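Side-chain contacts in 2-Cys Peroxiredoxin (Plasmodium vivax SaI-1, PDB 2I81), which probably reduces hydrogen peroxide and organic hydroperoxides through a reactive cysteine, as other 2-Cys peroxiredoxins do, and forms a ten-chain assembly: residues N39-V44 with D95-H100; L56-P61 with I164-D169; I124-S129 with N133-D138; V197-K200 with G205-Q208. All blocks are in the same frame, centred on the assembly; numbering follows the deposited sequence.

Contact 1: residues N39-V44 with D95-H100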
loop_
_atom_site.group_PDB
_atom_site.type_symbol
_atom_site.label_atom_id
_atom_site.label_comp_id
_atom_site.label_asym_id
_atom_site.label_seq_id
_atom_site.Cartn_x
_atom_site.Cartn_y
_atom_site.Cartn_z
ATOM N N ASN A 39 0.129 52.171 0.109
ATOM C CA ASN A 39 -0.617 51.632 1.262
ATOM C C ASN A 39 -1.987 51.022 0.949
ATOM O O ASN A 39 -2.712 50.618 1.864
ATOM C CB ASN A 39 -0.742 52.673 2.388
ATOM C CG ASN A 39 0.566 52.911 3.120
ATOM O OD1 ASN A 39 1.647 52.597 2.617
ATOM N ND2 ASN A 39 0.474 53.484 4.315
ATOM N N SER A 40 -2.339 50.946 -0.332
ATOM C CA SER A 40 -3.579 50.291 -0.749
ATOM C C SER A 40 -3.407 48.773 -0.784
ATOM O O SER A 40 -2.290 48.269 -0.935
ATOM C CB SER A 40 -4.035 50.812 -2.114
ATOM O OG SER A 40 -3.062 50.557 -3.113
ATOM N N PHE A 41 -4.517 48.052 -0.640
ATOM C CA PHE A 41 -4.500 46.593 -0.670
ATOM C C PHE A 41 -4.683 46.049 -2.076
ATOM O O PHE A 41 -5.401 46.635 -2.889
ATOM C CB PHE A 41 -5.578 46.017 0.249
ATOM C CG PHE A 41 -5.308 46.232 1.707
ATOM C CD1 PHE A 41 -6.333 46.613 2.566
ATOM C CD2 PHE A 41 -4.027 46.059 2.225
ATOM C CE1 PHE A 41 -6.087 46.814 3.920
ATOM C CE2 PHE A 41 -3.772 46.260 3.576
ATOM C CZ PHE A 41 -4.804 46.637 4.426
ATOM N N GLY A 42 -4.033 44.925 -2.350
ATOM C CA GLY A 42 -4.148 44.285 -3.648
ATOM C C GLY A 42 -3.741 42.830 -3.649
ATOM O O GLY A 42 -3.892 42.121 -2.653
ATOM N N GLU A 43 -3.222 42.400 -4.793
ATOM C CA GLU A 43 -2.857 41.017 -5.028
ATOM C C GLU A 43 -1.705 40.996 -6.019
ATOM O O GLU A 43 -1.702 41.749 -6.996
ATOM C CB GLU A 43 -4.063 40.261 -5.592
ATOM C CG GLU A 43 -3.855 38.776 -5.825
ATOM C CD GLU A 43 -5.146 38.072 -6.193
ATOM O OE1 GLU A 43 -5.264 37.605 -7.346
ATOM O OE2 GLU A 43 -6.050 37.993 -5.332
ATOM N N VAL A 44 -0.722 40.142 -5.759
ATOM C CA VAL A 44 0.427 39.998 -6.644
ATOM C C VAL A 44 0.659 38.518 -6.918
ATOM O O VAL A 44 0.621 37.697 -5.997
ATOM C CB VAL A 44 1.700 40.644 -6.028
ATOM C CG1 VAL A 44 2.956 40.245 -6.794
ATOM C CG2 VAL A 44 1.570 42.162 -5.980
ATOM N N ASP A 95 3.089 37.271 8.300
ATOM C CA ASP A 95 2.140 38.258 8.825
ATOM C C ASP A 95 1.050 38.615 7.820
ATOM O O ASP A 95 1.251 38.515 6.606
ATOM C CB ASP A 95 2.869 39.535 9.248
ATOM C CG ASP A 95 3.948 39.276 10.275
ATOM O OD1 ASP A 95 3.612 39.042 11.456
ATOM O OD2 ASP A 95 5.138 39.311 9.899
ATOM N N SER A 96 -0.101 39.037 8.338
ATOM C CA SER A 96 -1.209 39.493 7.505
ATOM C C SER A 96 -0.907 40.857 6.891
ATOM O O SER A 96 -0.007 41.568 7.346
ATOM C CB SER A 96 -2.494 39.566 8.328
ATOM O OG SER A 96 -2.363 40.497 9.397
ATOM N N LYS A 97 -1.670 41.211 5.860
ATOM C CA LYS A 97 -1.539 42.507 5.192
ATOM C C LYS A 97 -1.908 43.675 6.113
ATOM O O LYS A 97 -1.407 44.787 5.941
ATOM C CB LYS A 97 -2.381 42.543 3.909
ATOM C CG LYS A 97 -3.880 42.365 4.124
ATOM C CD LYS A 97 -4.643 42.375 2.814
ATOM C CE LYS A 97 -6.139 42.257 3.060
ATOM N NZ LYS A 97 -6.896 42.073 1.791
ATOM N N TYR A 98 -2.783 43.415 7.085
ATOM C CA TYR A 98 -3.163 44.422 8.074
ATOM C C TYR A 98 -2.020 44.705 9.042
ATOM O O TYR A 98 -1.848 45.841 9.492
ATOM C CB TYR A 98 -4.419 43.996 8.837
ATOM C CG TYR A 98 -5.626 43.820 7.950
ATOM C CD1 TYR A 98 -6.088 42.548 7.616
ATOM C CD2 TYR A 98 -6.300 44.926 7.429
ATOM C CE1 TYR A 98 -7.198 42.381 6.795
ATOM C CE2 TYR A 98 -7.408 44.769 6.606
ATOM C CZ TYR A 98 -7.851 43.494 6.293
ATOM O OH TYR A 98 -8.948 43.333 5.480
ATOM N N THR A 99 -1.246 43.668 9.353
ATOM C CA THR A 99 -0.057 43.812 10.189
ATOM C C THR A 99 1.034 44.602 9.457
ATOM O O THR A 99 1.760 45.382 10.081
ATOM C CB THR A 99 0.467 42.438 10.676
ATOM O OG1 THR A 99 -0.561 41.777 11.429
ATOM C CG2 THR A 99 1.694 42.600 11.568
ATOM N N HIS A 100 1.133 44.411 8.140
ATOM C CA HIS A 100 2.074 45.175 7.317
ATOM C C HIS A 100 1.762 46.664 7.318
ATOM O O HIS A 100 2.649 47.487 7.553
ATOM C CB HIS A 100 2.084 44.677 5.872
ATOM C CG HIS A 100 2.707 43.330 5.691
ATOM N ND1 HIS A 100 3.564 42.771 6.615
ATOM C CD2 HIS A 100 2.623 42.444 4.671
ATOM C CE1 HIS A 100 3.963 41.589 6.182
ATOM N NE2 HIS A 100 3.409 41.368 5.003
#
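The hairpin of strands 31-35 and 41-45 meets the first turn of helix 97-104 where Phe41 reaches Lys97 and Tyr98. Lys97 lies over one face of the Phe41 ring. Its CD stands 4.1 Å from the ring centroid, 23° off the ring normal, a CH-pi contact. The amine is farther along the same chain. Lys97 NZ is 4.9 Å from the Phe41 centroid, an off-centre cation-pi contact, but its stronger partner is Glu33, with which it forms a salt bridge. CG of Lys97 sits between the backbone N and the carbonyl carbon (chi1 62°), and the chain then runs extended across the phenyl group. Phe41 CE2 also approaches Lys97 O at 3.7 Å. Tyr98 meets the ring obliquely. Phe41 CE1 is 3.6 Å from Tyr98 CE2, and the two ring planes are 75° apart. The contact is thus mainly apolar, with one charge, held by Glu33, beside the ring. Beyond Tyr98 lies Phe66 of the second subunit, so the helix start also borders a subunit interface. Ser96 is the N-cap residue of the helix. Strand 31-35 lies alongside, since Phe41 and Lys97 both touch its Val35.

Contact 2: residues L56-P61 with I164-D169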
loop_
_atom_site.group_PDB
_atom_site.type_symbol
_atom_site.label_atom_id
_atom_site.label_comp_id
_atom_site.label_asym_id
_atom_site.label_seq_id
_atom_site.Cartn_x
_atom_site.Cartn_y
_atom_site.Cartn_z
ATOM N N LEU A 56 12.924 39.933 -7.269
ATOM C CA LEU A 56 13.674 39.640 -6.060
ATOM C C LEU A 56 12.681 39.429 -4.922
ATOM O O LEU A 56 12.209 40.386 -4.301
ATOM C CB LEU A 56 14.675 40.755 -5.735
ATOM C CG LEU A 56 15.864 40.402 -4.829
ATOM C CD1 LEU A 56 17.041 41.320 -5.113
ATOM C CD2 LEU A 56 15.497 40.444 -3.349
ATOM N N LEU A 57 12.352 38.164 -4.676
ATOM C CA LEU A 57 11.491 37.794 -3.568
ATOM C C LEU A 57 12.369 37.641 -2.335
ATOM O O LEU A 57 13.273 36.800 -2.314
ATOM C CB LEU A 57 10.768 36.478 -3.871
ATOM C CG LEU A 57 9.326 36.259 -3.397
ATOM C CD1 LEU A 57 8.917 34.801 -3.596
ATOM C CD2 LEU A 57 9.091 36.693 -1.952
ATOM N N TYR A 58 12.119 38.459 -1.315
ATOM C CA TYR A 58 12.844 38.318 -0.057
ATOM C C TYR A 58 11.921 38.010 1.115
ATOM O O TYR A 58 10.895 38.664 1.305
ATOM C CB TYR A 58 13.762 39.522 0.221
ATOM C CG TYR A 58 13.098 40.779 0.746
ATOM C CD1 TYR A 58 12.652 41.771 -0.126
ATOM C CD2 TYR A 58 12.950 40.993 2.118
ATOM C CE1 TYR A 58 12.055 42.933 0.355
ATOM C CE2 TYR A 58 12.350 42.148 2.607
ATOM C CZ TYR A 58 11.908 43.115 1.721
ATOM O OH TYR A 58 11.316 44.261 2.197
ATOM N N PHE A 59 12.291 36.987 1.879
ATOM C CA PHE A 59 11.523 36.566 3.041
ATOM C C PHE A 59 12.158 37.112 4.314
ATOM O O PHE A 59 13.380 37.240 4.404
ATOM C CB PHE A 59 11.453 35.036 3.122
ATOM C CG PHE A 59 10.760 34.385 1.955
ATOM C CD1 PHE A 59 11.480 34.004 0.824
ATOM C CD2 PHE A 59 9.393 34.124 1.996
ATOM C CE1 PHE A 59 10.846 33.392 -0.256
ATOM C CE2 PHE A 59 8.749 33.510 0.921
ATOM C CZ PHE A 59 9.478 33.144 -0.207
ATOM N N TYR A 60 11.318 37.437 5.290
ATOM C CA TYR A 60 11.774 37.782 6.632
ATOM C C TYR A 60 10.787 37.175 7.626
ATOM O O TYR A 60 9.597 37.079 7.322
ATOM C CB TYR A 60 11.901 39.301 6.805
ATOM C CG TYR A 60 10.615 40.074 6.616
ATOM C CD1 TYR A 60 10.181 40.445 5.343
ATOM C CD2 TYR A 60 9.840 40.451 7.711
ATOM C CE1 TYR A 60 9.002 41.159 5.165
ATOM C CE2 TYR A 60 8.665 41.166 7.546
ATOM C CZ TYR A 60 8.249 41.516 6.271
ATOM O OH TYR A 60 7.082 42.224 6.104
ATOM N N PRO A 61 11.216 36.808 8.802
ATOM C CA PRO A 61 10.321 36.155 9.729
ATOM C C PRO A 61 9.069 36.908 10.158
ATOM O O PRO A 61 8.017 36.377 10.068
ATOM C CB PRO A 61 11.228 35.834 10.891
ATOM C CG PRO A 61 12.353 36.594 10.712
ATOM C CD PRO A 61 12.571 36.804 9.321
ATOM N N ILE A 164 20.940 36.722 11.450
ATOM C CA ILE A 164 21.939 37.271 10.522
ATOM C C ILE A 164 21.318 38.093 9.387
ATOM O O ILE A 164 20.660 37.542 8.501
ATOM C CB ILE A 164 22.848 36.148 9.932
ATOM C CG1 ILE A 164 23.300 35.158 11.021
ATOM C CG2 ILE A 164 24.033 36.740 9.162
ATOM C CD1 ILE A 164 24.032 35.779 12.219
ATOM N N GLY A 165 21.535 39.407 9.421
ATOM C CA GLY A 165 21.035 40.303 8.377
ATOM C C GLY A 165 21.823 40.167 7.088
ATOM O O GLY A 165 22.996 39.781 7.115
ATOM N N ARG A 166 21.195 40.477 5.956
ATOM C CA ARG A 166 21.893 40.349 4.673
ATOM C C ARG A 166 22.360 41.663 4.043
ATOM O O ARG A 166 22.040 42.756 4.520
ATOM C CB ARG A 166 21.117 39.493 3.656
ATOM C CG ARG A 166 19.616 39.701 3.602
ATOM C CD ARG A 166 18.902 38.502 4.198
ATOM N NE ARG A 166 17.747 38.106 3.396
ATOM C CZ ARG A 166 16.488 38.448 3.653
ATOM N NH1 ARG A 166 15.518 38.030 2.854
ATOM N NH2 ARG A 166 16.191 39.200 4.705
ATOM N N SER A 167 23.130 41.521 2.966
ATOM C CA SER A 167 23.764 42.640 2.283
ATOM C C SER A 167 23.055 42.985 0.979
ATOM O O SER A 167 22.806 42.110 0.144
ATOM C CB SER A 167 25.236 42.318 2.009
ATOM O OG SER A 167 25.880 43.383 1.331
ATOM N N VAL A 168 22.737 44.267 0.810
ATOM C CA VAL A 168 22.119 44.751 -0.424
ATOM C C VAL A 168 23.137 44.933 -1.560
ATOM O O VAL A 168 22.806 44.708 -2.727
ATOM C CB VAL A 168 21.222 46.022 -0.199
ATOM C CG1 VAL A 168 21.993 47.114 0.566
ATOM C CG2 VAL A 168 20.691 46.572 -1.548
ATOM N N ASP A 169 24.369 45.321 -1.226
ATOM C CA ASP A 169 25.436 45.427 -2.231
ATOM C C ASP A 169 25.666 44.081 -2.914
ATOM O O ASP A 169 25.981 44.027 -4.109
ATOM C CB ASP A 169 26.747 45.921 -1.608
ATOM C CG ASP A 169 26.624 47.312 -1.008
ATOM O OD1 ASP A 169 26.281 48.261 -1.747
ATOM O OD2 ASP A 169 26.886 47.458 0.204
#
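Arg166 reaches from the loop before helix 168-184 to the end of strand 54-59, where it meets Tyr58 and Phe59. The polar part is one weak bond to a backbone carbonyl. Arg166 NH1 donates it to Phe59 O, over 2.8 Å but bent to 122° at the hydrogen. The oxygen lies obliquely to the guanidinium. NH1 has a second weak bond to Ala144 O. Bends at chi2 (-108°) and chi3 carry the guanidinium to this place. The backbone of Arg166 is also bonded to the third subunit.

The van der Waals part falls to Tyr58. Arg166 NH1 is 3.5 Å from Tyr58 CB and 4.0 Å from Tyr58 CD2. It comes at the edge of the phenol ring, near the ring plane. The ring and guanidinium planes are 64° apart. The phenol's own OH is bonded to His118.

The charge has its main partner outside these segments. Arg166 NH2 forms a salt bridge with Glu71 of helix 67-77, and Phe145 adds a cation-pi contact. These bonds should limit rotation of the buried guanidinium. Helix 67-77 also carries Cys68, which by its family sequence motif is probably the peroxidatic cysteine. Arg166 therefore joins its own loop to strand 54-59, to the antiparallel neighbour strand 140-148 through Ala144 and Phe145, and to helix 67-77 through Glu71.

Contact 3: residues I124-S129 with N133-D138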
loop_
_atom_site.group_PDB
_atom_site.type_symbol
_atom_site.label_atom_id
_atom_site.label_comp_id
_atom_site.label_asym_id
_atom_site.label_seq_id
_atom_site.Cartn_x
_atom_site.Cartn_y
_atom_site.Cartn_z
ATOM N N ILE A 124 -0.032 34.481 4.455
ATOM C CA ILE A 124 -0.915 34.154 5.577
ATOM C C ILE A 124 -1.212 32.653 5.702
ATOM O O ILE A 124 -1.486 32.165 6.798
ATOM C CB ILE A 124 -2.226 35.014 5.540
ATOM C CG1 ILE A 124 -2.997 34.928 6.865
ATOM C CG2 ILE A 124 -3.111 34.646 4.344
ATOM C CD1 ILE A 124 -2.398 35.754 7.996
ATOM N N THR A 125 -1.142 31.931 4.584
ATOM C CA THR A 125 -1.347 30.480 4.576
ATOM C C THR A 125 -0.041 29.724 4.827
ATOM O O THR A 125 -0.057 28.522 5.105
ATOM C CB THR A 125 -1.956 29.986 3.237
ATOM O OG1 THR A 125 -0.991 30.131 2.181
ATOM C CG2 THR A 125 -3.215 30.773 2.880
ATOM N N LYS A 126 1.080 30.441 4.719
ATOM C CA LYS A 126 2.438 29.881 4.834
ATOM C C LYS A 126 2.866 29.045 3.623
ATOM O O LYS A 126 3.959 28.473 3.620
ATOM C CB LYS A 126 2.618 29.065 6.124
ATOM C CG LYS A 126 2.504 29.855 7.414
ATOM C CD LYS A 126 2.675 28.933 8.609
ATOM C CE LYS A 126 2.030 29.508 9.855
ATOM N NZ LYS A 126 2.843 30.591 10.477
ATOM N N SER A 127 2.017 28.987 2.596
ATOM C CA SER A 127 2.271 28.134 1.433
ATOM C C SER A 127 3.443 28.599 0.568
ATOM O O SER A 127 4.130 27.772 -0.032
ATOM C CB SER A 127 1.006 27.971 0.584
ATOM O OG SER A 127 0.525 29.227 0.133
ATOM N N ILE A 128 3.672 29.911 0.506
ATOM C CA ILE A 128 4.796 30.460 -0.263
ATOM C C ILE A 128 6.130 30.062 0.376
ATOM O O ILE A 128 7.057 29.644 -0.324
ATOM C CB ILE A 128 4.703 32.003 -0.434
ATOM C CG1 ILE A 128 3.342 32.399 -1.019
ATOM C CG2 ILE A 128 5.838 32.522 -1.321
ATOM C CD1 ILE A 128 2.967 33.853 -0.796
ATOM N N SER A 129 6.215 30.181 1.701
ATOM C CA SER A 129 7.402 29.763 2.449
ATOM C C SER A 129 7.617 28.256 2.343
ATOM O O SER A 129 8.754 27.792 2.227
ATOM C CB SER A 129 7.286 30.172 3.920
ATOM O OG SER A 129 7.032 31.561 4.046
ATOM N N ASN A 133 10.768 26.300 0.384
ATOM C CA ASN A 133 11.517 25.580 1.418
ATOM C C ASN A 133 12.288 26.515 2.354
ATOM O O ASN A 133 13.487 26.335 2.586
ATOM C CB ASN A 133 12.444 24.521 0.794
ATOM C CG ASN A 133 11.705 23.557 -0.125
ATOM O OD1 ASN A 133 11.890 23.584 -1.342
ATOM N ND2 ASN A 133 10.864 22.706 0.455
ATOM N N VAL A 134 11.589 27.520 2.878
ATOM C CA VAL A 134 12.186 28.461 3.830
ATOM C C VAL A 134 11.379 28.608 5.126
ATOM O O VAL A 134 11.712 29.437 5.977
ATOM C CB VAL A 134 12.474 29.858 3.194
ATOM C CG1 VAL A 134 13.581 29.757 2.148
ATOM C CG2 VAL A 134 11.205 30.471 2.597
ATOM N N LEU A 135 10.334 27.795 5.275
ATOM C CA LEU A 135 9.533 27.794 6.498
ATOM C C LEU A 135 10.322 27.144 7.630
ATOM O O LEU A 135 10.782 26.005 7.510
ATOM C CB LEU A 135 8.201 27.060 6.293
ATOM C CG LEU A 135 6.906 27.632 6.896
ATOM C CD1 LEU A 135 5.903 26.518 7.138
ATOM C CD2 LEU A 135 7.112 28.438 8.175
ATOM N N PHE A 136 10.479 27.886 8.720
ATOM C CA PHE A 136 11.183 27.404 9.896
ATOM C C PHE A 136 10.173 27.044 10.979
ATOM O O PHE A 136 9.366 27.886 11.386
ATOM C CB PHE A 136 12.159 28.475 10.396
ATOM C CG PHE A 136 13.093 27.997 11.472
ATOM C CD1 PHE A 136 12.933 28.422 12.787
ATOM C CD2 PHE A 136 14.140 27.129 11.170
ATOM C CE1 PHE A 136 13.799 27.987 13.788
ATOM C CE2 PHE A 136 15.009 26.687 12.163
ATOM C CZ PHE A 136 14.839 27.117 13.475
ATOM N N ASP A 137 10.211 25.786 11.421
ATOM C CA ASP A 137 9.377 25.291 12.527
ATOM C C ASP A 137 7.868 25.482 12.337
ATOM O O ASP A 137 7.152 25.738 13.311
ATOM C CB ASP A 137 9.804 25.932 13.858
ATOM C CG ASP A 137 11.099 25.362 14.403
ATOM O OD1 ASP A 137 11.534 24.283 13.946
ATOM O OD2 ASP A 137 11.683 25.996 15.306
ATOM N N ASP A 138 7.390 25.356 11.098
ATOM C CA ASP A 138 5.966 25.551 10.781
ATOM C C ASP A 138 5.446 26.911 11.268
ATOM O O ASP A 138 4.243 27.084 11.488
ATOM C CB ASP A 138 5.112 24.416 11.375
ATOM C CG ASP A 138 5.529 23.043 10.876
ATOM O OD1 ASP A 138 5.938 22.206 11.709
ATOM O OD2 ASP A 138 5.447 22.798 9.654
#
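Leu135 directs its CB at helix 127-131 and meets the CB of Ser129, which lies side-on, where the helix ends and the chain turns into strand 135-136. Their side chains meet through carbons. Ser129 CB is 3.9 Å from Leu135 CG, while Ser129 OG bonds to Asp123. Val134 comes in beside them. Its CG2 packs 3.6 Å from Ser129 O, the oxygen that also takes its backbone N-H. That bond, Val134 N to Ser129 O, is 2.9 Å long and nearly straight at 176°. It belongs to a Schellman motif, with Asn133 at positive phi as the C-prime residue. Leu135 N adds a weak bond of 3.4 Å to Ser129 O. Lys126, the N-cap residue, reaches along the other end of the contact. Its CB is 4.3 Å from Leu135 CD1, and its CE lies 3.7 Å from Asp138 O. A bend at chi4 (-77°) turns the amine, which bonds to Ser139 O and to Ile124 O of the second subunit. The lysine thus joins the turn to a subunit interface. Strand 135-136 pairs antiparallel with strand 140-148. Strand 54-59 also packs against this turn.

Contact 4: residues V197-K200 with G205-Q208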
loop_
_atom_site.group_PDB
_atom_site.type_symbol
_atom_site.label_atom_id
_atom_site.label_comp_id
_atom_site.label_asym_id
_atom_site.label_seq_id
_atom_site.Cartn_x
_atom_site.Cartn_y
_atom_site.Cartn_z
ATOM N N VAL A 197 36.829 42.278 -15.359
ATOM C CA VAL A 197 36.982 41.404 -16.523
ATOM C C VAL A 197 36.226 40.076 -16.369
ATOM O O VAL A 197 36.382 39.367 -15.372
ATOM C CB VAL A 197 38.488 41.194 -16.898
ATOM C CG1 VAL A 197 39.298 40.650 -15.719
ATOM C CG2 VAL A 197 38.640 40.312 -18.137
ATOM N N SER A 198 35.392 39.773 -17.362
ATOM C CA SER A 198 34.641 38.519 -17.409
ATOM C C SER A 198 35.399 37.445 -18.198
ATOM O O SER A 198 36.599 37.587 -18.451
ATOM C CB SER A 198 33.241 38.751 -17.986
ATOM O OG SER A 198 33.307 39.357 -19.266
ATOM N N MET A 199 34.697 36.382 -18.590
ATOM C CA MET A 199 35.336 35.188 -19.143
ATOM C C MET A 199 34.391 34.396 -20.047
ATOM O O MET A 199 33.251 34.126 -19.670
ATOM C CB MET A 199 35.811 34.299 -17.988
ATOM C CG MET A 199 36.460 32.981 -18.389
ATOM S SD MET A 199 36.362 31.724 -17.095
ATOM C CE MET A 199 37.150 32.561 -15.709
ATOM N N LYS A 200 34.869 34.021 -21.231
ATOM C CA LYS A 200 34.115 33.117 -22.106
ATOM C C LYS A 200 34.219 31.669 -21.604
ATOM O O LYS A 200 35.312 31.216 -21.250
ATOM C CB LYS A 200 34.564 33.243 -23.573
ATOM C CG LYS A 200 36.075 33.183 -23.815
ATOM C CD LYS A 200 36.420 33.303 -25.299
ATOM C CE LYS A 200 36.352 34.746 -25.791
ATOM N NZ LYS A 200 36.707 34.858 -27.234
ATOM N N GLY A 205 40.370 31.301 -22.762
ATOM C CA GLY A 205 39.047 30.840 -22.371
ATOM C C GLY A 205 39.034 31.032 -20.872
ATOM O O GLY A 205 38.884 32.165 -20.382
ATOM N N VAL A 206 39.227 29.920 -20.152
ATOM C CA VAL A 206 39.508 29.996 -18.715
ATOM C C VAL A 206 40.789 30.841 -18.461
ATOM O O VAL A 206 40.893 31.503 -17.416
ATOM C CB VAL A 206 39.389 28.607 -17.987
ATOM C CG1 VAL A 206 40.459 27.626 -18.444
ATOM C CG2 VAL A 206 39.390 28.786 -16.471
ATOM N N ALA A 207 41.788 30.806 -19.352
ATOM C CA ALA A 207 42.907 29.875 -19.381
ATOM C C ALA A 207 43.796 31.086 -19.655
ATOM O O ALA A 207 44.993 31.151 -19.320
ATOM C CB ALA A 207 42.864 28.968 -20.579
ATOM N N GLN A 208 43.117 32.059 -20.274
ATOM C CA GLN A 208 43.530 33.440 -20.437
ATOM C C GLN A 208 43.156 34.252 -19.193
ATOM O O GLN A 208 43.932 35.109 -18.766
ATOM C CB GLN A 208 42.843 34.029 -21.677
ATOM C CG GLN A 208 43.219 35.468 -22.015
ATOM C CD GLN A 208 42.350 36.056 -23.114
ATOM O OE1 GLN A 208 42.353 35.579 -24.250
ATOM N NE2 GLN A 208 41.601 37.100 -22.778
#
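Gly205 is the first residue of 205-208 to meet the C-terminal loop 197-200, touching both Met199 and Lys200. A cis peptide bond precedes it, and its positive phi (114°) suits a glycine. Its carbonyl carbon lies 3.7 Å from Lys200 O. Its CA is 4.1 Å from Lys200 CG, so the lysine touches with the root of its side chain. Met199 CG approaches Gly205 O at 3.2 Å. This is a close approach for a carbon and an oxygen.

Val206 follows, at the start of the weakly bonded helix 206-209. The thioether of Met199 meets it. Met199 SD is 3.9 Å from Val206 CA and 4.3 Å from Val206 CG2. The methionine is extended to the sulfur, with CG anti to the backbone N (chi1 178°), and the turn about CG-SD (chi3 -56°) swings the terminal methyl aside. The CB of Val206 points away from loop 197-200.

Around this pair, Met199 also touches Tyr209 and Val187. Phe66 of the third subunit packs on Met199, and Thr65 of the same subunit on Val206. In this family those two residues belong to the motif around the peroxidatic cysteine. The contact is made by apolar groups and backbone, without salt bridges. In typical 2-Cys peroxiredoxins the reduced, folded C-terminal tail packs by the active site and is thought to unfold locally in the cycle. Weak contacts would be consistent with that.

Contacts 1, 2 and 3 gather around one mixed sheet. Their centres lie 16 to 19 Å apart, and each touches the other two. Phe59 of contact 2 packs on Ile128, Ser129 and Val134 of contact 3. Tyr60 meets His100, and Ser96 meets Ile124. Along the chain, contact 3 is nested inside the loop closed by contact 2, while contacts 1 and 2 alternate. Contact 4 stands apart in the C-terminal region, its centre 31 Å from that of contact 2, with helix 168-184 leading toward it. Contacts 1 and 3 touch the second subunit; contacts 2, 3 and 4 touch the third. Contacts 1 to 3 therefore join the sheet to two interfaces, and contact 4 lies at the third subunit.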